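Local coordinates for protein possible translation initiation inhibitor (Rhodopseudomonas palustris, PDB 3LME) that is of unconfirmed function but belongs to the YjgF-like (endoribonuclease L-PSP) family of small trimeric alpha/beta proteins and may inhibit translation initiation, at residues 11-16 against 32-37. The protein carries 1 engineered substitution. Sequence-based numbering, arbitrary orientation.
Sequences KTITPS and GGMHGT. Engineered in segment 32-37: H35 (natural residue Arg).
I13 reaches from the loop between strands 4-5 and 22-25 to M34, near the end of strand 28-35 in the alpha/beta fold of the YjgF-like family, and to T37, in the turn that follows. It illustrates how a single aliphatic side chain can join a loop to a strand and its following turn. The packed part is small and wholly side-chain: CG1 of I13 lies 4.1 Å from SD of M34, and the two side chains run past each other in opposite directions. M34 gets there by a bend at its second torsion (chi2 -58°), which brings the sulfur nearer the loop than its first bond would suggest. Helix 48-64 closes the cluster, with M59 and A62 against M34 and N58 touching both I13 and T37.

The loop's other side is looser. K11, T14 and S16 are exposed and stay well away from residues 32-37. T12, by contrast, is buried, and its carbonyl accepts a hydrogen bond from R39. Back on the packed side, G36 centres an inverse gamma turn, beyond which the side chain of T37 crosses that of I13 at about a right angle. With chi1 at 55°, its OG1 sits between backbone N and carbonyl carbon, 3.5 Å from CD1 of I13.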
loop_
_atom_site.group_PDB
_atom_site.type_symbol
_atom_site.label_atom_id
_atom_site.label_comp_id
_atom_site.label_asym_id
_atom_site.label_seq_id
_atom_site.Cartn_x
_atom_site.Cartn_y
_atom_site.Cartn_z
ATOM N N LYS A 11 -7.128 -12.144 -21.874
ATOM C CA LYS A 11 -7.263 -12.825 -20.563
ATOM C C LYS A 11 -7.461 -11.838 -19.379
ATOM O O LYS A 11 -7.733 -12.246 -18.254
ATOM C CB LYS A 11 -6.087 -13.780 -20.317
ATOM C CG LYS A 11 -6.233 -15.152 -20.986
ATOM C CD LYS A 11 -4.907 -15.602 -21.697
ATOM C CE LYS A 11 -5.088 -16.910 -22.503
ATOM N NZ LYS A 11 -4.505 -16.839 -23.894
ATOM N N THR A 12 -7.424 -10.549 -19.700
ATOM C CA THR A 12 -7.221 -9.437 -18.781
ATOM C C THR A 12 -8.407 -8.461 -18.771
ATOM O O THR A 12 -9.210 -8.461 -19.698
ATOM C CB THR A 12 -5.931 -8.708 -19.217
ATOM O OG1 THR A 12 -4.877 -8.995 -18.295
ATOM C CG2 THR A 12 -6.109 -7.230 -19.349
ATOM N N ILE A 13 -8.519 -7.676 -17.691
ATOM C CA ILE A 13 -9.438 -6.530 -17.568
ATOM C C ILE A 13 -9.110 -5.505 -18.654
ATOM O O ILE A 13 -7.986 -5.438 -19.115
ATOM C CB ILE A 13 -9.324 -5.889 -16.123
ATOM C CG1 ILE A 13 -10.173 -6.656 -15.126
ATOM C CG2 ILE A 13 -9.727 -4.419 -16.061
ATOM C CD1 ILE A 13 -11.646 -6.600 -15.396
ATOM N N THR A 14 -10.089 -4.712 -19.072
ATOM C CA THR A 14 -9.845 -3.639 -20.039
ATOM C C THR A 14 -10.155 -2.312 -19.376
ATOM O O THR A 14 -11.316 -2.030 -19.100
ATOM C CB THR A 14 -10.692 -3.836 -21.301
ATOM O OG1 THR A 14 -10.546 -5.191 -21.727
ATOM C CG2 THR A 14 -10.233 -2.912 -22.429
ATOM N N PRO A 15 -9.114 -1.498 -19.102
ATOM C CA PRO A 15 -9.290 -0.275 -18.319
ATOM C C PRO A 15 -10.214 0.690 -19.026
ATOM O O PRO A 15 -10.120 0.848 -20.235
ATOM C CB PRO A 15 -7.879 0.292 -18.194
ATOM C CG PRO A 15 -7.095 -0.365 -19.205
ATOM C CD PRO A 15 -7.722 -1.668 -19.551
ATOM N N SER A 16 -11.115 1.291 -18.249
ATOM C CA SER A 16 -12.270 2.054 -18.739
ATOM C C SER A 16 -12.238 3.481 -18.218
ATOM O O SER A 16 -13.280 4.145 -18.177
ATOM C CB SER A 16 -13.587 1.389 -18.286
ATOM O OG SER A 16 -13.789 1.517 -16.890
ATOM N N GLY A 32 -2.619 -2.749 -10.543
ATOM C CA GLY A 32 -3.628 -1.832 -9.987
ATOM C C GLY A 32 -4.734 -2.568 -9.246
ATOM O O GLY A 32 -4.835 -3.801 -9.308
ATOM N N GLY A 33 -5.563 -1.824 -8.527
ATOM C CA GLY A 33 -6.631 -2.432 -7.754
ATOM C C GLY A 33 -7.532 -3.241 -8.655
ATOM O O GLY A 33 -7.982 -2.745 -9.693
ATOM N N MET A 34 -7.768 -4.490 -8.258
ATOM C CA MET A 34 -8.618 -5.423 -8.971
ATOM C C MET A 34 -9.832 -5.797 -8.147
ATOM O O MET A 34 -9.751 -5.924 -6.927
ATOM C CB MET A 34 -7.834 -6.689 -9.270
ATOM C CG MET A 34 -6.856 -6.539 -10.448
ATOM S SD MET A 34 -7.628 -6.048 -11.988
ATOM C CE MET A 34 -6.153 -5.544 -12.797
ATOM N N HIS A 35 -10.979 -5.960 -8.789
ATOM C CA HIS A 35 -12.083 -6.575 -8.074
ATOM C C HIS A 35 -12.805 -7.611 -8.896
ATOM O O HIS A 35 -12.423 -7.863 -10.040
ATOM C CB HIS A 35 -13.006 -5.563 -7.374
ATOM C CG HIS A 35 -13.455 -4.445 -8.242
ATOM N ND1 HIS A 35 -14.711 -4.409 -8.815
ATOM C CD2 HIS A 35 -12.824 -3.314 -8.638
ATOM C CE1 HIS A 35 -14.832 -3.312 -9.544
ATOM N NE2 HIS A 35 -13.697 -2.633 -9.462
ATOM N N GLY A 36 -13.816 -8.236 -8.301
ATOM C CA GLY A 36 -14.454 -9.437 -8.850
ATOM C C GLY A 36 -15.428 -9.180 -9.979
ATOM O O GLY A 36 -16.536 -9.726 -9.987
ATOM N N THR A 37 -15.020 -8.359 -10.946
ATOM C CA THR A 37 -15.825 -8.122 -12.138
ATOM C C THR A 37 -15.471 -9.113 -13.234
ATOM O O THR A 37 -14.356 -9.638 -13.256
ATOM C CB THR A 37 -15.554 -6.757 -12.730
ATOM O OG1 THR A 37 -14.150 -6.642 -12.969
ATOM C CG2 THR A 37 -16.023 -5.674 -11.801
#